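Long-range contacts in ileal bile acid-binding protein (PDB 3EM0), which binds cholic acid in its beta barrel and probably carries bile acids, and perhaps fatty acids, in the cytoplasm: residues 99-104 and 116-121; 19-24 and 125-130; 49-54 and 67-72. All blocks are in the same frame, centred on the assembly; numbering follows the deposited sequence.

In the fold
All three contacts reach one antiparallel sheet that closes up around bound cholic acid, contact 2 through strand 124-133 with a helix laid on it. Contacts 1 and 2 are neighbours, with centres 10 Å apart: S116 O and A118 O probably accept hydrogen bonds from L127 N and A125 N, and L24 of the helix packs on A118 O. Contact 3 joins the hairpin 50-57/61-68 on the far side of the chain's centre from contact 2, their centres 25 Å apart. The centres of contacts 1 and 3 are 20 Å apart and their nearest atoms about 6 Å, yet both touch the same cholic acid (chain C), which meets Y101 in one and W53 and F67 in the other.

Contact 1 (99-104 and 116-121); sequences PKYQQT and STASGA. With CHD (cholic acid), chain C; CHD (cholic acid), chain F.
Q102 and T117 face each other as a hydrogen-bonded antiparallel pair: Q102 N gives a bond to T117 O at 2.9 Å, and T117 N gives a second one to Q102 O at 2.8 Å. Where strand 101-108 begins, S119 N adds a further bond to K100 O (2.9 Å). The tightly packed side carries Y101, Q103, S116 and A118. With CG anti to the backbone N (chi1 -172°), the Y101 ring leans along the neighbouring strand. A118 CB touches the ring's edge, 4.2 Å from Y101 CD2, and S116 CB lies 3.5 Å from Y101 OH; residues this small leave room for the ring between the strands and the ligands. Cholic acid of chain F packs on the stem, its C11 being 3.5 Å from Y101 CB, while O12 of cholic acid of chain C shares a hydrogen bond of 3.0 Å with Y101 OH. A tyrosine suits this place because its hydrocarbon ring packs against steroid and its polar end answers a steroid hydroxyl. Beside it Q103 extends inward, its amide NE2 hydrogen-bonded to T105 OG1, and F21 and L24 of helix 18-24 cover A118. The outward side is looser. Q102 and T117 turn their side chains away from the ligands, and polar residues suit that more exposed surface. At the exposed end of the hairpin K100 lays its aliphatic stem beside S119, the two CB atoms 3.9 Å apart. This is a beta hairpin of the fatty-acid binding protein barrel wall, its Y101 face lining a cholate site.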
loop_
_atom_site.group_PDB
_atom_site.type_symbol
_atom_site.label_atom_id
_atom_site.label_comp_id
_atom_site.label_asym_id
_atom_site.label_seq_id
_atom_site.Cartn_x
_atom_site.Cartn_y
_atom_site.Cartn_z
ATOM N N PRO A 99 -7.189 10.494 9.900
ATOM C CA PRO A 99 -6.967 11.947 9.871
ATOM C C PRO A 99 -5.631 12.393 9.250
ATOM O O PRO A 99 -5.581 13.472 8.649
ATOM C CB PRO A 99 -7.073 12.349 11.350
ATOM C CG PRO A 99 -7.941 11.275 11.961
ATOM C CD PRO A 99 -7.468 10.020 11.270
ATOM N N LYS A 100 -4.579 11.580 9.379
ATOM C CA LYS A 100 -3.267 11.905 8.799
ATOM C C LYS A 100 -2.822 10.975 7.657
ATOM O O LYS A 100 -1.710 11.108 7.136
ATOM C CB LYS A 100 -2.186 11.932 9.889
ATOM C CG LYS A 100 -2.401 12.960 10.995
ATOM C CD LYS A 100 -1.081 13.437 11.624
ATOM C CE LYS A 100 -0.138 12.281 11.972
ATOM N NZ LYS A 100 1.216 12.753 12.408
ATOM N N TYR A 101 -3.683 10.035 7.267
ATOM C CA TYR A 101 -3.320 9.054 6.246
ATOM C C TYR A 101 -4.517 8.589 5.427
ATOM O O TYR A 101 -5.564 8.265 5.977
ATOM C CB TYR A 101 -2.611 7.845 6.870
ATOM C CG TYR A 101 -2.034 6.886 5.856
ATOM C CD1 TYR A 101 -2.739 5.749 5.466
ATOM C CD2 TYR A 101 -0.785 7.122 5.275
ATOM C CE1 TYR A 101 -2.219 4.875 4.531
ATOM C CE2 TYR A 101 -0.253 6.249 4.338
ATOM C CZ TYR A 101 -0.975 5.131 3.964
ATOM O OH TYR A 101 -0.455 4.254 3.037
ATOM N N GLN A 102 -4.340 8.546 4.109
ATOM C CA GLN A 102 -5.367 8.039 3.205
ATOM C C GLN A 102 -4.714 7.192 2.120
ATOM O O GLN A 102 -3.622 7.516 1.645
ATOM C CB GLN A 102 -6.173 9.198 2.584
ATOM C CG GLN A 102 -7.506 8.794 1.923
ATOM C CD GLN A 102 -8.442 9.990 1.689
ATOM O OE1 GLN A 102 -9.554 10.054 2.248
ATOM N NE2 GLN A 102 -7.994 10.948 0.880
ATOM N N GLN A 103 -5.372 6.093 1.759
ATOM C CA GLN A 103 -4.950 5.274 0.632
ATOM C C GLN A 103 -6.102 4.794 -0.232
ATOM O O GLN A 103 -7.156 4.406 0.272
ATOM C CB GLN A 103 -4.123 4.067 1.062
ATOM C CG GLN A 103 -3.584 3.343 -0.170
ATOM C CD GLN A 103 -2.615 2.271 0.128
ATOM O OE1 GLN A 103 -1.960 2.287 1.154
ATOM N NE2 GLN A 103 -2.497 1.316 -0.782
ATOM N N THR A 104 -5.875 4.834 -1.544
ATOM C CA THR A 104 -6.795 4.303 -2.542
ATOM C C THR A 104 -6.028 3.314 -3.424
ATOM O O THR A 104 -4.977 3.647 -3.985
ATOM C CB THR A 104 -7.444 5.437 -3.370
ATOM O OG1 THR A 104 -8.229 6.245 -2.493
ATOM C CG2 THR A 104 -8.368 4.902 -4.456
ATOM N N SER A 116 -1.377 6.910 -1.989
ATOM C CA SER A 116 -1.403 7.312 -0.587
ATOM C C SER A 116 -1.055 8.764 -0.355
ATOM O O SER A 116 -0.223 9.345 -1.047
ATOM C CB SER A 116 -0.510 6.434 0.305
ATOM O OG SER A 116 0.354 5.599 -0.420
ATOM N N THR A 117 -1.701 9.318 0.660
ATOM C CA THR A 117 -1.495 10.669 1.100
ATOM C C THR A 117 -1.209 10.602 2.590
ATOM O O THR A 117 -1.901 9.894 3.334
ATOM C CB THR A 117 -2.743 11.529 0.821
ATOM O OG1 THR A 117 -3.062 11.449 -0.575
ATOM C CG2 THR A 117 -2.504 12.988 1.201
ATOM N N ALA A 118 -0.164 11.313 3.007
ATOM C CA ALA A 118 0.208 11.414 4.416
ATOM C C ALA A 118 0.413 12.870 4.819
ATOM O O ALA A 118 0.841 13.669 4.003
ATOM C CB ALA A 118 1.462 10.590 4.700
ATOM N N SER A 119 0.056 13.194 6.069
ATOM C CA SER A 119 0.365 14.463 6.718
ATOM C C SER A 119 1.672 14.340 7.488
ATOM O O SER A 119 1.902 13.345 8.171
ATOM C CB SER A 119 -0.711 14.827 7.737
ATOM O OG SER A 119 -1.977 14.892 7.133
ATOM N N GLY A 120 2.513 15.363 7.373
ATOM C CA GLY A 120 3.701 15.525 8.206
ATOM C C GLY A 120 3.714 16.947 8.724
ATOM O O GLY A 120 2.693 17.643 8.654
ATOM N N ALA A 121 4.863 17.384 9.240
ATOM C CA ALA A 121 5.021 18.749 9.761
ATOM C C ALA A 121 5.196 19.787 8.645
ATOM O O ALA A 121 4.865 20.955 8.819
ATOM C CB ALA A 121 6.187 18.816 10.758
HETATM C C1 CHD C . -5.697 -0.828 2.980
HETATM C C2 CHD C . -5.575 -0.701 1.445
HETATM C C3 CHD C . -5.535 -2.082 0.773
HETATM O O3 CHD C . -5.244 -1.936 -0.600
HETATM C C4 CHD C . -4.426 -2.937 1.350
HETATM C C5 CHD C . -4.556 -3.104 2.868
HETATM C C6 CHD C . -3.413 -4.046 3.345
HETATM C C7 CHD C . -2.031 -3.360 3.299
HETATM O O7 CHD C . -1.652 -3.083 1.937
HETATM C C8 CHD C . -2.061 -2.058 4.131
HETATM C C9 CHD C . -3.211 -1.074 3.699
HETATM C C10 CHD C . -4.627 -1.745 3.639
HETATM C C11 CHD C . -3.218 0.237 4.546
HETATM C C12 CHD C . -1.813 0.869 4.692
HETATM O O12 CHD C . -1.453 1.479 3.455
HETATM C C13 CHD C . -0.717 -0.143 5.149
HETATM C C14 CHD C . -0.692 -1.325 4.170
HETATM C C15 CHD C . 0.515 -2.128 4.694
HETATM C C16 CHD C . 1.558 -1.015 4.935
HETATM C C17 CHD C . 0.763 0.321 4.908
HETATM C C18 CHD C . -0.948 -0.601 6.613
HETATM C C19 CHD C . -5.127 -2.055 5.049
HETATM C C20 CHD C . 1.363 1.371 5.891
HETATM C C21 CHD C . 0.427 2.552 6.197
HETATM C C22 CHD C . 2.701 1.907 5.369
HETATM C C23 CHD C . 3.538 2.572 6.474
HETATM O O25 CHD C . 4.380 0.498 7.320
HETATM C C24 CHD C . 3.912 1.614 7.616
HETATM O O26 CHD C . 3.719 2.023 8.777
HETATM C C1 CHD F . 2.114 8.281 8.133
HETATM C C2 CHD F . 2.705 9.271 9.151
HETATM C C3 CHD F . 4.179 8.956 9.425
HETATM O O3 CHD F . 4.699 9.890 10.377
HETATM C C4 CHD F . 4.306 7.534 9.983
HETATM C C5 CHD F . 3.706 6.487 9.011
HETATM C C6 CHD F . 3.892 5.070 9.620
HETATM C C7 CHD F . 2.771 4.626 10.600
HETATM O O7 CHD F . 3.020 5.196 11.896
HETATM C C8 CHD F . 1.326 4.935 10.113
HETATM C C9 CHD F . 1.196 6.399 9.610
HETATM C C10 CHD F . 2.243 6.788 8.518
HETATM C C11 CHD F . -0.265 6.734 9.193
HETATM C C12 CHD F . -1.294 6.449 10.309
HETATM O O12 CHD F . -1.086 7.403 11.350
HETATM C C13 CHD F . -1.212 4.974 10.807
HETATM C C14 CHD F . 0.254 4.670 11.215
HETATM C C15 CHD F . 0.166 3.238 11.788
HETATM C C16 CHD F . -1.188 3.248 12.527
HETATM C C17 CHD F . -1.782 4.658 12.236
HETATM C C18 CHD F . -1.798 4.021 9.731
HETATM C C19 CHD F . 1.998 5.976 7.233
HETATM C C20 CHD F . -3.315 4.722 12.493
HETATM C C21 CHD F . -3.849 6.165 12.504
HETATM C C22 CHD F . -3.683 4.036 13.822
HETATM C C23 CHD F . -5.148 3.556 13.857
HETATM O O25 CHD F . -5.156 3.619 16.243
HETATM C C24 CHD F . -5.530 2.980 15.233
HETATM O O26 CHD F . -6.192 1.914 15.249
#

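Contact 2 (19-24 and 125-130); sequences EPFCKL and AVLVRT. With CHD (cholic acid), chain D.
F21 of the helix and L127 of the strand meet at about a right angle, the aromatic ring receiving the leucine's CB over one face. The phenylalanine can be followed outward atom by atom. Its CB already touches L127 CB, and CG sits closer, 3.7 Å from that same atom. Since CG stands anti to the backbone N (chi1 -169°), the ring is swung out from the helix to lie over the strand. L127 CB is then 3.9 Å from the ring centroid and 23° off the normal, a CH-pi contact displaced toward the rim. Along one edge, CD1 and CE1 flank the backbone of the strand, each 3.5 Å from A125 O. Cholic acid of chain D approaches the ring obliquely, its C2 4.0 Å from both CD2 and CE2. At the tip, CZ comes 4.3 Å from CE2 of Y101, a residue of the cholate site. A flat, wholly apolar ring suits a place wedged between strand and steroid.

Nearer the helix end, L24 CD2 covers A125 CB at 3.8 Å; the alanine is small enough to let the helix settle close to the strand. L127 in turn reaches past the ring, its CD2 only 3.3 Å from O3 of the cholic acid, whereas C22 SG touches the steroid from the helix side. No hydrogen bond links the two segments; they meet by van der Waals packing, part of it of side chains on backbone atoms. A short helix laid across the barrel strands and facing bound ligand belongs to the helix-turn-helix lid of the fatty-acid binding protein fold.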
loop_
_atom_site.group_PDB
_atom_site.type_symbol
_atom_site.label_atom_id
_atom_site.label_comp_id
_atom_site.label_asym_id
_atom_site.label_seq_id
_atom_site.Cartn_x
_atom_site.Cartn_y
_atom_site.Cartn_z
ATOM N N GLU A 19 10.353 10.031 -3.165
ATOM C CA GLU A 19 11.318 10.681 -2.280
ATOM C C GLU A 19 10.726 11.794 -1.391
ATOM O O GLU A 19 11.021 11.822 -0.207
ATOM C CB GLU A 19 12.644 11.071 -2.991
ATOM C CG GLU A 19 12.554 11.434 -4.472
ATOM C CD GLU A 19 12.288 10.234 -5.404
ATOM O OE1 GLU A 19 11.251 10.263 -6.105
ATOM O OE2 GLU A 19 13.111 9.276 -5.438
ATOM N N PRO A 20 9.876 12.691 -1.945
ATOM C CA PRO A 20 9.150 13.638 -1.085
ATOM C C PRO A 20 8.240 12.964 -0.053
ATOM O O PRO A 20 8.104 13.484 1.067
ATOM C CB PRO A 20 8.290 14.421 -2.081
ATOM C CG PRO A 20 9.009 14.319 -3.357
ATOM C CD PRO A 20 9.554 12.926 -3.367
ATOM N N PHE A 21 7.617 11.841 -0.435
ATOM C CA PHE A 21 6.754 11.073 0.467
ATOM C C PHE A 21 7.565 10.513 1.639
ATOM O O PHE A 21 7.210 10.740 2.800
ATOM C CB PHE A 21 5.998 9.944 -0.265
ATOM C CG PHE A 21 4.911 9.288 0.566
ATOM C CD1 PHE A 21 3.624 9.825 0.612
ATOM C CD2 PHE A 21 5.171 8.128 1.303
ATOM C CE1 PHE A 21 2.624 9.227 1.378
ATOM C CE2 PHE A 21 4.163 7.525 2.083
ATOM C CZ PHE A 21 2.897 8.082 2.109
ATOM N N CYS A 22 8.644 9.792 1.323
ATOM C CA CYS A 22 9.589 9.272 2.327
ATOM C C CYS A 22 10.211 10.374 3.193
ATOM O O CYS A 22 10.348 10.213 4.408
ATOM C CB CYS A 22 10.712 8.465 1.659
ATOM S SG CYS A 22 10.216 6.921 0.886
ATOM N N LYS A 23 10.596 11.483 2.569
ATOM C CA LYS A 23 11.183 12.604 3.302
ATOM C C LYS A 23 10.183 13.184 4.306
ATOM O O LYS A 23 10.558 13.485 5.442
ATOM C CB LYS A 23 11.715 13.685 2.345
ATOM C CG LYS A 23 12.091 15.024 3.012
ATOM C CD LYS A 23 13.223 14.868 4.043
ATOM C CE LYS A 23 13.099 15.876 5.184
ATOM N NZ LYS A 23 14.031 15.554 6.307
ATOM N N LEU A 24 8.918 13.320 3.890
ATOM C CA LEU A 24 7.848 13.854 4.749
ATOM C C LEU A 24 7.664 13.045 6.036
ATOM O O LEU A 24 7.440 13.615 7.117
ATOM C CB LEU A 24 6.511 13.918 3.988
ATOM C CG LEU A 24 5.330 14.546 4.736
ATOM C CD1 LEU A 24 5.129 16.000 4.318
ATOM C CD2 LEU A 24 4.068 13.739 4.550
ATOM N N ALA A 125 2.147 14.811 1.551
ATOM C CA ALA A 125 2.796 14.250 0.374
ATOM C C ALA A 125 1.972 13.101 -0.185
ATOM O O ALA A 125 1.264 12.391 0.559
ATOM C CB ALA A 125 4.202 13.780 0.707
ATOM N N VAL A 126 2.074 12.926 -1.502
ATOM C CA VAL A 126 1.338 11.911 -2.224
ATOM C C VAL A 126 2.311 10.951 -2.921
ATOM O O VAL A 126 3.267 11.366 -3.591
ATOM C CB VAL A 126 0.352 12.519 -3.250
ATOM C CG1 VAL A 126 -0.388 11.418 -4.004
ATOM C CG2 VAL A 126 -0.653 13.449 -2.572
ATOM N N LEU A 127 2.052 9.660 -2.738
ATOM C CA LEU A 127 2.786 8.622 -3.431
ATOM C C LEU A 127 1.845 7.857 -4.358
ATOM O O LEU A 127 0.764 7.461 -3.955
ATOM C CB LEU A 127 3.471 7.696 -2.420
ATOM C CG LEU A 127 4.128 6.422 -2.957
ATOM C CD1 LEU A 127 5.352 6.724 -3.846
ATOM C CD2 LEU A 127 4.490 5.498 -1.808
ATOM N N VAL A 128 2.240 7.697 -5.615
ATOM C CA VAL A 128 1.517 6.820 -6.530
ATOM C C VAL A 128 2.405 5.632 -6.902
ATOM O O VAL A 128 3.395 5.792 -7.618
ATOM C CB VAL A 128 1.029 7.562 -7.815
ATOM C CG1 VAL A 128 0.296 6.582 -8.760
ATOM C CG2 VAL A 128 0.107 8.719 -7.467
ATOM N N ARG A 129 2.058 4.449 -6.392
ATOM C CA ARG A 129 2.743 3.213 -6.747
ATOM C C ARG A 129 1.933 2.430 -7.769
ATOM O O ARG A 129 0.721 2.253 -7.622
ATOM C CB ARG A 129 2.982 2.343 -5.524
ATOM C CG ARG A 129 3.918 2.942 -4.460
ATOM C CD ARG A 129 4.139 1.919 -3.346
ATOM N NE ARG A 129 4.097 0.578 -3.926
ATOM C CZ ARG A 129 3.880 -0.542 -3.260
ATOM N NH1 ARG A 129 3.700 -0.522 -1.942
ATOM N NH2 ARG A 129 3.848 -1.687 -3.925
ATOM N N THR A 130 2.615 1.978 -8.810
ATOM C CA THR A 130 2.016 1.190 -9.876
ATOM C C THR A 130 2.756 -0.135 -9.948
ATOM O O THR A 130 3.976 -0.156 -10.066
ATOM C CB THR A 130 2.101 1.928 -11.235
ATOM O OG1 THR A 130 1.442 3.198 -11.131
ATOM C CG2 THR A 130 1.463 1.127 -12.351
HETATM C C1 CHD D . 7.183 4.668 2.815
HETATM C C2 CHD D . 6.437 4.319 1.512
HETATM C C3 CHD D . 5.140 3.565 1.827
HETATM O O3 CHD D . 4.454 3.254 0.615
HETATM C C4 CHD D . 5.473 2.260 2.554
HETATM C C5 CHD D . 6.262 2.530 3.857
HETATM C C6 CHD D . 6.574 1.181 4.553
HETATM C C7 CHD D . 7.763 0.421 3.920
HETATM O O7 CHD D . 7.381 -0.090 2.635
HETATM C C8 CHD D . 9.020 1.300 3.792
HETATM C C9 CHD D . 8.709 2.644 3.060
HETATM C C10 CHD D . 7.526 3.443 3.689
HETATM C C11 CHD D . 9.984 3.519 2.844
HETATM C C12 CHD D . 11.152 2.711 2.236
HETATM O O12 CHD D . 10.824 2.375 0.879
HETATM C C13 CHD D . 11.460 1.439 3.063
HETATM C C14 CHD D . 10.189 0.583 3.065
HETATM C C15 CHD D . 10.666 -0.759 3.633
HETATM C C16 CHD D . 12.017 -0.954 2.918
HETATM C C17 CHD D . 12.417 0.436 2.346
HETATM C C18 CHD D . 11.951 1.809 4.492
HETATM C C19 CHD D . 7.893 3.956 5.088
HETATM C C20 CHD D . 13.941 0.712 2.501
HETATM C C21 CHD D . 14.355 2.085 1.956
HETATM C C22 CHD D . 14.808 -0.382 1.845
HETATM C C23 CHD D . 15.892 -0.928 2.797
HETATM O O25 CHD D . 17.442 0.702 1.953
HETATM C C24 CHD D . 17.118 -0.003 2.942
HETATM O O26 CHD D . 17.707 -0.024 4.047
#

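Contact 3 (49-54 and 67-72). With CHD (cholic acid), chain C.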
loop_
_atom_site.group_PDB
_atom_site.type_symbol
_atom_site.label_atom_id
_atom_site.label_comp_id
_atom_site.label_asym_id
_atom_site.label_seq_id
_atom_site.Cartn_x
_atom_site.Cartn_y
_atom_site.Cartn_z
ATOM N N ASP A 49 -15.444 -10.075 -1.245
ATOM C CA ASP A 49 -15.137 -9.019 -0.260
ATOM C C ASP A 49 -14.055 -9.410 0.754
ATOM O O ASP A 49 -13.652 -8.593 1.595
ATOM C CB ASP A 49 -16.420 -8.597 0.489
ATOM C CG ASP A 49 -17.218 -7.516 -0.242
ATOM O OD1 ASP A 49 -18.261 -7.091 0.298
ATOM O OD2 ASP A 49 -16.823 -7.081 -1.349
ATOM N N ASP A 50 -13.585 -10.656 0.672
ATOM C CA ASP A 50 -12.553 -11.182 1.564
ATOM C C ASP A 50 -11.157 -11.118 0.927
ATOM O O ASP A 50 -10.933 -11.695 -0.134
ATOM C CB ASP A 50 -12.891 -12.633 1.957
ATOM C CG ASP A 50 -14.258 -12.754 2.620
ATOM O OD1 ASP A 50 -14.522 -11.991 3.582
ATOM O OD2 ASP A 50 -15.075 -13.604 2.185
ATOM N N PHE A 51 -10.228 -10.421 1.581
ATOM C CA PHE A 51 -8.898 -10.182 1.025
ATOM C C PHE A 51 -7.793 -10.661 1.966
ATOM O O PHE A 51 -7.857 -10.458 3.177
ATOM C CB PHE A 51 -8.643 -8.686 0.773
ATOM C CG PHE A 51 -9.353 -8.102 -0.422
ATOM C CD1 PHE A 51 -10.691 -7.705 -0.339
ATOM C CD2 PHE A 51 -8.665 -7.878 -1.611
ATOM C CE1 PHE A 51 -11.344 -7.124 -1.439
ATOM C CE2 PHE A 51 -9.307 -7.304 -2.708
ATOM C CZ PHE A 51 -10.651 -6.916 -2.616
ATOM N N THR A 52 -6.765 -11.258 1.370
ATOM C CA THR A 52 -5.492 -11.511 2.037
ATOM C C THR A 52 -4.430 -10.802 1.193
ATOM O O THR A 52 -4.247 -11.091 0.013
ATOM C CB THR A 52 -5.212 -13.024 2.200
ATOM O OG1 THR A 52 -6.293 -13.629 2.917
ATOM C CG2 THR A 52 -3.915 -13.273 2.974
ATOM N N TRP A 53 -3.779 -9.828 1.810
ATOM C CA TRP A 53 -2.866 -8.934 1.131
ATOM C C TRP A 53 -1.474 -9.182 1.714
ATOM O O TRP A 53 -1.227 -8.922 2.893
ATOM C CB TRP A 53 -3.307 -7.500 1.418
ATOM C CG TRP A 53 -2.870 -6.498 0.416
ATOM C CD1 TRP A 53 -1.621 -5.942 0.283
ATOM C CD2 TRP A 53 -3.687 -5.909 -0.600
ATOM N NE1 TRP A 53 -1.622 -5.040 -0.755
ATOM C CE2 TRP A 53 -2.874 -5.002 -1.316
ATOM C CE3 TRP A 53 -5.033 -6.055 -0.972
ATOM C CZ2 TRP A 53 -3.364 -4.244 -2.393
ATOM C CZ3 TRP A 53 -5.521 -5.298 -2.037
ATOM C CH2 TRP A 53 -4.689 -4.408 -2.734
ATOM N N THR A 54 -0.576 -9.706 0.890
ATOM C CA THR A 54 0.770 -10.079 1.352
ATOM C C THR A 54 1.821 -9.246 0.633
ATOM O O THR A 54 1.828 -9.157 -0.601
ATOM C CB THR A 54 1.035 -11.586 1.152
ATOM O OG1 THR A 54 0.037 -12.334 1.855
ATOM C CG2 THR A 54 2.391 -11.984 1.670
ATOM N N PHE A 67 -8.511 -8.679 5.556
ATOM C CA PHE A 67 -9.645 -7.802 5.831
ATOM C C PHE A 67 -10.898 -8.219 5.074
ATOM O O PHE A 67 -10.838 -8.964 4.087
ATOM C CB PHE A 67 -9.304 -6.311 5.597
ATOM C CG PHE A 67 -8.887 -5.977 4.179
ATOM C CD1 PHE A 67 -7.529 -6.014 3.803
ATOM C CD2 PHE A 67 -9.835 -5.601 3.225
ATOM C CE1 PHE A 67 -7.137 -5.713 2.502
ATOM C CE2 PHE A 67 -9.450 -5.289 1.918
ATOM C CZ PHE A 67 -8.101 -5.343 1.553
ATOM N N ILE A 68 -12.032 -7.769 5.591
ATOM C CA ILE A 68 -13.295 -7.881 4.899
ATOM C C ILE A 68 -13.739 -6.451 4.607
ATOM O O ILE A 68 -13.656 -5.571 5.475
ATOM C CB ILE A 68 -14.333 -8.696 5.718
ATOM C CG1 ILE A 68 -13.757 -10.082 6.059
ATOM C CG2 ILE A 68 -15.690 -8.806 4.974
ATOM C CD1 ILE A 68 -14.431 -10.753 7.231
ATOM N N VAL A 69 -14.127 -6.221 3.354
ATOM C CA VAL A 69 -14.528 -4.905 2.867
ATOM C C VAL A 69 -15.711 -4.373 3.678
ATOM O O VAL A 69 -16.690 -5.086 3.887
ATOM C CB VAL A 69 -14.868 -4.962 1.354
ATOM C CG1 VAL A 69 -15.525 -3.676 0.884
ATOM C CG2 VAL A 69 -13.597 -5.234 0.531
ATOM N N GLY A 70 -15.588 -3.128 4.143
ATOM C CA GLY A 70 -16.644 -2.448 4.890
ATOM C C GLY A 70 -16.804 -2.900 6.333
ATOM O O GLY A 70 -17.750 -2.490 7.006
ATOM N N LYS A 71 -15.876 -3.736 6.810
ATOM C CA LYS A 71 -15.938 -4.284 8.162
ATOM C C LYS A 71 -14.620 -4.042 8.873
ATOM O O LYS A 71 -13.545 -4.305 8.313
ATOM C CB LYS A 71 -16.258 -5.778 8.136
ATOM C CG LYS A 71 -17.665 -6.105 7.648
ATOM C CD LYS A 71 -17.953 -7.596 7.800
ATOM C CE LYS A 71 -19.331 -7.931 7.266
ATOM N NZ LYS A 71 -19.706 -9.340 7.551
ATOM N N GLU A 72 -14.697 -3.517 10.090
ATOM C CA GLU A 72 -13.497 -3.246 10.871
ATOM C C GLU A 72 -12.621 -4.493 10.988
ATOM O O GLU A 72 -13.089 -5.574 11.353
ATOM C CB GLU A 72 -13.847 -2.702 12.255
ATOM C CG GLU A 72 -12.630 -2.284 13.078
ATOM C CD GLU A 72 -13.030 -1.598 14.361
ATOM O OE1 GLU A 72 -13.391 -2.300 15.339
ATOM O OE2 GLU A 72 -12.987 -0.349 14.381
HETATM C C1 CHD C . -5.697 -0.828 2.980
HETATM C C2 CHD C . -5.575 -0.701 1.445
HETATM C C3 CHD C . -5.535 -2.082 0.773
HETATM O O3 CHD C . -5.244 -1.936 -0.600
HETATM C C4 CHD C . -4.426 -2.937 1.350
HETATM C C5 CHD C . -4.556 -3.104 2.868
HETATM C C6 CHD C . -3.413 -4.046 3.345
HETATM C C7 CHD C . -2.031 -3.360 3.299
HETATM O O7 CHD C . -1.652 -3.083 1.937
HETATM C C8 CHD C . -2.061 -2.058 4.131
HETATM C C9 CHD C . -3.211 -1.074 3.699
HETATM C C10 CHD C . -4.627 -1.745 3.639
HETATM C C11 CHD C . -3.218 0.237 4.546
HETATM C C12 CHD C . -1.813 0.869 4.692
HETATM O O12 CHD C . -1.453 1.479 3.455
HETATM C C13 CHD C . -0.717 -0.143 5.149
HETATM C C14 CHD C . -0.692 -1.325 4.170
HETATM C C15 CHD C . 0.515 -2.128 4.694
HETATM C C16 CHD C . 1.558 -1.015 4.935
HETATM C C17 CHD C . 0.763 0.321 4.908
HETATM C C18 CHD C . -0.948 -0.601 6.613
HETATM C C19 CHD C . -5.127 -2.055 5.049
HETATM C C20 CHD C . 1.363 1.371 5.891
HETATM C C21 CHD C . 0.427 2.552 6.197
HETATM C C22 CHD C . 2.701 1.907 5.369
HETATM C C23 CHD C . 3.538 2.572 6.474
HETATM O O25 CHD C . 4.380 0.498 7.320
HETATM C C24 CHD C . 3.912 1.614 7.616
HETATM O O26 CHD C . 3.719 2.023 8.777
HETATM O O HOH W 1 -18.541 -7.002 2.939
#
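F67 holds CG between its backbone N and carbonyl carbon (chi1 60°), while F51 turns CG anti to its own carbonyl carbon (chi1 -75°), bringing the two side chains together. F51 CB presses on one face of the F67 ring, 3.5 Å from CZ. The rings themselves are nearly parallel, 11° between planes, but slid apart with centroids 5.0 Å from each other, so they barely overlap. W53 CE3 comes to the edge of the F67 ring, near its plane, 4.0 Å from CZ, and F51 CE1 touches V69 CG2 at 3.5 Å. F51, W53 and F67 lie on the inward face of the hairpin 50-57/61-68 in the beta barrel of the fatty-acid binding proteins, where wide aromatics suit a steroid: C4 of cholic acid of chain C stands 3.6 Å above the plane of the W53 ring, over its centre, and F67 CE1 touches C5. F51 and F67 pair antiparallel, each N-H reaching the partner's carbonyl. V69 N adds a third bond to D49 O, at 3.0 Å. G70, with positive phi, suits the type II turn from I68 to K71. On the solvent side one water donates to D49 OD1 (2.7 Å) and to V69 O (2.8 Å).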